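Local coordinates for protein aminotransferase, class III (Thermomicrobium roseum, PDB 6IO1) that is a thermostable, (S)-enantioselective omega-transaminase that uses pyridoxal 5'-phosphate to transfer amino groups, at residues B[116-121]-B[125-130]; B[129-134]-B[282-287]. One frame throughout, in Å; residues are numbered along the deposited sequence.

Interaction 1: B[116-121]-B[125-130]. With PMP (4'-deoxy-4'-aminopyridoxal-5'-phosphate), chain C.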
loop_
_atom_site.group_PDB
_atom_site.type_symbol
_atom_site.label_atom_id
_atom_site.label_comp_id
_atom_site.label_asym_id
_atom_site.label_seq_id
_atom_site.Cartn_x
_atom_site.Cartn_y
_atom_site.Cartn_z
ATOM N N GLN B 116 1.003 6.475 -12.662
ATOM C CA GLN B 116 -0.021 5.742 -11.926
ATOM C C GLN B 116 0.292 5.849 -10.443
ATOM O O GLN B 116 1.409 5.539 -10.020
ATOM C CB GLN B 116 -0.096 4.270 -12.337
ATOM C CG GLN B 116 -1.248 3.531 -11.664
ATOM C CD GLN B 116 -1.303 2.062 -12.024
ATOM O OE1 GLN B 116 -0.952 1.200 -11.218
ATOM N NE2 GLN B 116 -1.750 1.766 -13.238
ATOM N N PHE B 117 -0.688 6.274 -9.659
ATOM C CA PHE B 117 -0.449 6.549 -8.253
ATOM C C PHE B 117 -0.736 5.331 -7.379
ATOM O O PHE B 117 -1.413 4.382 -7.782
ATOM C CB PHE B 117 -1.283 7.748 -7.808
ATOM C CG PHE B 117 -0.936 9.012 -8.539
ATOM C CD1 PHE B 117 0.263 9.660 -8.288
ATOM C CD2 PHE B 117 -1.788 9.536 -9.496
ATOM C CE1 PHE B 117 0.598 10.815 -8.965
ATOM C CE2 PHE B 117 -1.458 10.693 -10.177
ATOM C CZ PHE B 117 -0.263 11.334 -9.911
ATOM N N THR B 118 -0.170 5.364 -6.175
ATOM C CA THR B 118 -0.253 4.308 -5.175
ATOM C C THR B 118 -0.344 4.985 -3.811
ATOM O O THR B 118 -0.505 6.206 -3.712
ATOM C CB THR B 118 0.956 3.361 -5.238
ATOM O OG1 THR B 118 2.144 4.077 -4.875
ATOM C CG2 THR B 118 1.129 2.755 -6.627
ATOM N N SER B 119 -0.245 4.190 -2.746
ATOM C CA SER B 119 -0.263 4.717 -1.389
ATOM C C SER B 119 1.061 4.564 -0.651
ATOM O O SER B 119 1.152 4.981 0.508
ATOM C CB SER B 119 -1.379 4.048 -0.581
ATOM O OG SER B 119 -2.654 4.402 -1.084
ATOM N N GLY B 120 2.087 3.995 -1.277
ATOM C CA GLY B 120 3.340 3.802 -0.568
ATOM C C GLY B 120 4.458 3.383 -1.495
ATOM O O GLY B 120 4.249 3.098 -2.677
ATOM N N GLY B 121 5.667 3.358 -0.926
ATOM C CA GLY B 121 6.843 3.001 -1.703
ATOM C C GLY B 121 6.835 1.563 -2.190
ATOM O O GLY B 121 7.206 1.285 -3.332
ATOM N N ASN B 125 7.051 0.322 -6.055
ATOM C CA ASN B 125 8.072 -0.561 -6.612
ATOM C C ASN B 125 7.461 -1.831 -7.193
ATOM O O ASN B 125 7.908 -2.317 -8.240
ATOM C CB ASN B 125 9.119 -0.880 -5.549
ATOM C CG ASN B 125 10.067 0.278 -5.310
ATOM O OD1 ASN B 125 10.324 1.077 -6.210
ATOM N ND2 ASN B 125 10.578 0.388 -4.090
ATOM N N GLU B 126 6.438 -2.387 -6.533
ATOM C CA GLU B 126 5.739 -3.532 -7.109
ATOM C C GLU B 126 5.100 -3.162 -8.439
ATOM O O GLU B 126 5.179 -3.925 -9.412
ATOM C CB GLU B 126 4.680 -4.052 -6.138
ATOM C CG GLU B 126 3.719 -5.066 -6.743
ATOM C CD GLU B 126 4.317 -6.457 -6.853
ATOM O OE1 GLU B 126 3.593 -7.381 -7.278
ATOM O OE2 GLU B 126 5.508 -6.631 -6.518
ATOM N N THR B 127 4.475 -1.984 -8.502
ATOM C CA THR B 127 3.873 -1.526 -9.747
ATOM C C THR B 127 4.923 -1.379 -10.840
ATOM O O THR B 127 4.692 -1.776 -11.985
ATOM C CB THR B 127 3.144 -0.200 -9.519
ATOM O OG1 THR B 127 2.100 -0.386 -8.554
ATOM C CG2 THR B 127 2.543 0.314 -10.818
ATOM N N ALA B 128 6.086 -0.819 -10.502
ATOM C CA ALA B 128 7.141 -0.634 -11.494
ATOM C C ALA B 128 7.667 -1.969 -12.010
ATOM O O ALA B 128 7.889 -2.134 -13.215
ATOM C CB ALA B 128 8.280 0.194 -10.902
ATOM N N ILE B 129 7.885 -2.932 -11.109
ATOM C CA ILE B 129 8.377 -4.244 -11.526
ATOM C C ILE B 129 7.364 -4.920 -12.443
ATOM O O ILE B 129 7.713 -5.460 -13.506
ATOM C CB ILE B 129 8.692 -5.111 -10.292
ATOM C CG1 ILE B 129 9.915 -4.563 -9.553
ATOM C CG2 ILE B 129 8.909 -6.562 -10.696
ATOM C CD1 ILE B 129 10.126 -5.173 -8.185
ATOM N N LYS B 130 6.088 -4.891 -12.047
ATOM C CA LYS B 130 5.048 -5.495 -12.870
ATOM C C LYS B 130 4.929 -4.791 -14.215
ATOM O O LYS B 130 4.700 -5.438 -15.240
ATOM C CB LYS B 130 3.711 -5.477 -12.127
ATOM C CG LYS B 130 3.701 -6.337 -10.872
ATOM C CD LYS B 130 2.343 -6.330 -10.188
ATOM C CE LYS B 130 1.324 -7.139 -10.971
ATOM N NZ LYS B 130 -0.046 -7.010 -10.401
HETATM N N1 PMP C . 11.476 2.376 -1.329
HETATM C C2 PMP C . 12.396 2.962 -0.564
HETATM C C2A PMP C . 13.590 3.586 -1.219
HETATM C C3 PMP C . 12.252 2.994 0.828
HETATM O O3 PMP C . 13.210 3.602 1.585
HETATM C C4 PMP C . 11.131 2.407 1.424
HETATM C C4A PMP C . 10.954 2.429 2.922
HETATM N N4A PMP C . 11.582 3.599 3.545
HETATM C C5 PMP C . 10.174 1.796 0.601
HETATM C C6 PMP C . 10.398 1.810 -0.763
HETATM C C5A PMP C . 8.954 1.147 1.180
HETATM O O4P PMP C . 7.865 2.116 1.303
HETATM P P PMP C . 6.469 1.731 2.019
HETATM O O1P PMP C . 5.603 2.972 1.924
HETATM O O2P PMP C . 5.910 0.559 1.239
HETATM O O3P PMP C . 6.830 1.371 3.447
#
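One face of the Asn125 carboxamide lies over the carbonyl oxygen of Gly121, with CG 3.6 Å from Gly121 O, while the ND2 end points toward the pyridine ring, 3.5 Å from PMP N1. Asn125 CG sits beside its backbone N (chi1 -76°), which folds the amide back over the preceding turn. There it is fixed at both ends: ND2 bonds His155 O and Asp260 OD2, and OD1 bonds Thr286 OG1. Thr127 CG2 comes in above the plane of the Gln116 carboxamide, past its oxygen rather than over the face, 3.6 Å from Gln116 OE1; NE2 turns to Leu20 O of the second subunit. Strand 112-118, the loop through Gly120 and helix 121-138 form the phosphate-binding element of a fold type I aminotransferase. Gly120 is the N-cap, and Gly121 N donates to PMP O1P (2.9 Å, 147°); Ala122 N and, from the second subunit, Thr323 N also bond PMP, probably at the phosphate, where the helix start probably adds favourable electrostatics. Asn125 N closes the first turn on Gly121 O at 2.9 Å, nearly straight at 163°. Farther off, Thr118 CG2 packs 3.8 Å from Thr127 OG1, an oxygen bonded to Glu123 O and His320 NE2.

Interaction 2: B[129-134]-B[282-287]; sequences IKIARY and PDIVTF
This is a small, wholly apolar helix-on-sheet contact, burying 85 Å² in the core of the large domain, where helix 121-138 lies against strand 284-287 of the seven-stranded sheet that starts at edge strand 112-118. Ile284 carries it from the strand side. Its CG1 points opposite the carbonyl carbon (chi1 -57°) and the chain then runs on extended, so that the terminal methyl CD1 is carried out to the helix. There CD1 meets two consecutive helix residues: it comes within 4.2 Å of Ile131 CG2 and 4.3 Å of Ala132 CB. The branched methyl of Ile131, rather than its longer CG1 arm, makes the touch, and the two isoleucine side chains cross at a slant. Ala132 and Ile284 are the nearest pair along the backbones, their CA atoms 8.4 Å apart. Neighbouring apolar groups close around the site: Ile307 of helix 305-312 packs on both isoleucines, Leu256 lies against Ala132, and Phe318 and, from the second subunit, Leu20 lie against Ile131. With methyl groups alone meeting between the segments, the attraction is dispersion and exclusion of water, with little directional constraint on helix or strand.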
loop_
_atom_site.group_PDB
_atom_site.type_symbol
_atom_site.label_atom_id
_atom_site.label_comp_id
_atom_site.label_asym_id
_atom_site.label_seq_id
_atom_site.Cartn_x
_atom_site.Cartn_y
_atom_site.Cartn_z
ATOM N N ILE B 129 7.885 -2.932 -11.109
ATOM C CA ILE B 129 8.377 -4.244 -11.526
ATOM C C ILE B 129 7.364 -4.920 -12.443
ATOM O O ILE B 129 7.713 -5.460 -13.506
ATOM C CB ILE B 129 8.692 -5.111 -10.292
ATOM C CG1 ILE B 129 9.915 -4.563 -9.553
ATOM C CG2 ILE B 129 8.909 -6.562 -10.696
ATOM C CD1 ILE B 129 10.126 -5.173 -8.185
ATOM N N LYS B 130 6.088 -4.891 -12.047
ATOM C CA LYS B 130 5.048 -5.495 -12.870
ATOM C C LYS B 130 4.929 -4.791 -14.215
ATOM O O LYS B 130 4.700 -5.438 -15.240
ATOM C CB LYS B 130 3.711 -5.477 -12.127
ATOM C CG LYS B 130 3.701 -6.337 -10.872
ATOM C CD LYS B 130 2.343 -6.330 -10.188
ATOM C CE LYS B 130 1.324 -7.139 -10.971
ATOM N NZ LYS B 130 -0.046 -7.010 -10.401
ATOM N N ILE B 131 5.086 -3.465 -14.232
ATOM C CA ILE B 131 5.011 -2.716 -15.484
ATOM C C ILE B 131 6.159 -3.094 -16.408
ATOM O O ILE B 131 5.969 -3.246 -17.616
ATOM C CB ILE B 131 4.976 -1.201 -15.206
ATOM C CG1 ILE B 131 3.582 -0.777 -14.745
ATOM C CG2 ILE B 131 5.375 -0.414 -16.446
ATOM C CD1 ILE B 131 3.471 0.691 -14.414
ATOM N N ALA B 132 7.368 -3.242 -15.864
ATOM C CA ALA B 132 8.502 -3.638 -16.696
ATOM C C ALA B 132 8.279 -5.019 -17.305
ATOM O O ALA B 132 8.473 -5.228 -18.516
ATOM C CB ALA B 132 9.792 -3.613 -15.874
ATOM N N ARG B 133 7.854 -5.978 -16.475
ATOM C CA ARG B 133 7.618 -7.327 -16.982
ATOM C C ARG B 133 6.488 -7.342 -18.008
ATOM O O ARG B 133 6.590 -8.007 -19.046
ATOM C CB ARG B 133 7.331 -8.277 -15.820
ATOM C CG ARG B 133 8.560 -8.529 -14.956
ATOM C CD ARG B 133 8.233 -9.264 -13.669
ATOM N NE ARG B 133 9.430 -9.868 -13.090
ATOM C CZ ARG B 133 9.495 -10.385 -11.868
ATOM N NH1 ARG B 133 8.432 -10.362 -11.077
ATOM N NH2 ARG B 133 10.630 -10.913 -11.431
ATOM N N TYR B 134 5.406 -6.607 -17.740
ATOM C CA TYR B 134 4.288 -6.518 -18.675
ATOM C C TYR B 134 4.703 -5.839 -19.975
ATOM O O TYR B 134 4.216 -6.195 -21.053
ATOM C CB TYR B 134 3.136 -5.765 -18.010
ATOM C CG TYR B 134 1.885 -5.626 -18.841
ATOM C CD1 TYR B 134 1.251 -6.737 -19.379
ATOM C CD2 TYR B 134 1.325 -4.377 -19.073
ATOM C CE1 TYR B 134 0.100 -6.607 -20.133
ATOM C CE2 TYR B 134 0.176 -4.236 -19.822
ATOM C CZ TYR B 134 -0.434 -5.353 -20.350
ATOM O OH TYR B 134 -1.579 -5.212 -21.100
ATOM N N PRO B 282 15.978 7.693 -16.043
ATOM C CA PRO B 282 15.396 6.352 -15.959
ATOM C C PRO B 282 14.199 6.184 -16.879
ATOM O O PRO B 282 13.508 7.141 -17.234
ATOM C CB PRO B 282 14.971 6.248 -14.490
ATOM C CG PRO B 282 14.692 7.655 -14.089
ATOM C CD PRO B 282 15.654 8.515 -14.865
ATOM N N ASP B 283 13.967 4.930 -17.267
ATOM C CA ASP B 283 12.746 4.598 -17.990
ATOM C C ASP B 283 11.543 4.609 -17.059
ATOM O O ASP B 283 10.434 4.959 -17.479
ATOM C CB ASP B 283 12.889 3.235 -18.666
ATOM C CG ASP B 283 14.165 3.119 -19.477
ATOM O OD1 ASP B 283 14.244 3.740 -20.558
ATOM O OD2 ASP B 283 15.090 2.408 -19.033
ATOM N N ILE B 284 11.744 4.226 -15.800
ATOM C CA ILE B 284 10.692 4.199 -14.792
ATOM C C ILE B 284 11.243 4.807 -13.509
ATOM O O ILE B 284 12.395 4.561 -13.138
ATOM C CB ILE B 284 10.177 2.765 -14.537
ATOM C CG1 ILE B 284 9.665 2.132 -15.830
ATOM C CG2 ILE B 284 9.082 2.763 -13.487
ATOM C CD1 ILE B 284 9.355 0.657 -15.705
ATOM N N VAL B 285 10.420 5.607 -12.839
ATOM C CA VAL B 285 10.767 6.209 -11.560
ATOM C C VAL B 285 9.654 5.903 -10.568
ATOM O O VAL B 285 8.472 5.906 -10.927
ATOM C CB VAL B 285 10.996 7.731 -11.680
ATOM C CG1 VAL B 285 9.740 8.438 -12.184
ATOM C CG2 VAL B 285 11.421 8.293 -10.345
ATOM N N THR B 286 10.030 5.603 -9.331
ATOM C CA THR B 286 9.073 5.369 -8.260
ATOM C C THR B 286 9.275 6.415 -7.177
ATOM O O THR B 286 10.411 6.793 -6.871
ATOM C CB THR B 286 9.222 3.966 -7.665
ATOM O OG1 THR B 286 10.505 3.843 -7.041
ATOM C CG2 THR B 286 9.090 2.917 -8.751
ATOM N N PHE B 287 8.174 6.884 -6.597
ATOM C CA PHE B 287 8.253 7.937 -5.597
ATOM C C PHE B 287 7.203 7.705 -4.523
ATOM O O PHE B 287 6.208 7.012 -4.733
ATOM C CB PHE B 287 8.078 9.331 -6.220
ATOM C CG PHE B 287 6.914 9.437 -7.165
ATOM C CD1 PHE B 287 7.057 9.102 -8.501
ATOM C CD2 PHE B 287 5.682 9.889 -6.722
ATOM C CE1 PHE B 287 5.993 9.203 -9.375
ATOM C CE2 PHE B 287 4.613 9.994 -7.592
ATOM C CZ PHE B 287 4.769 9.650 -8.920
#

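Overall arrangement
The two contacts follow one another along helix 121-138, their centres about 8 Å apart. Interaction 1 comes first in the chain, taking the helix from its cofactor end, and interaction 2 continues from the shared Ile129 and Lys130 to a strand nearly 150 residues later. Both reach the same mixed sheet, at edge strand 112-118 and at strand 284-287, with strand 299-304 between them. They also touch directly through Ala128, whose CB packs 3.6 Å from Thr286 CG2 and 3.7 Å from Ile284 CG2. The helix that presents its N-terminus to the phosphate is thus seated on the sheet, close to the second subunit.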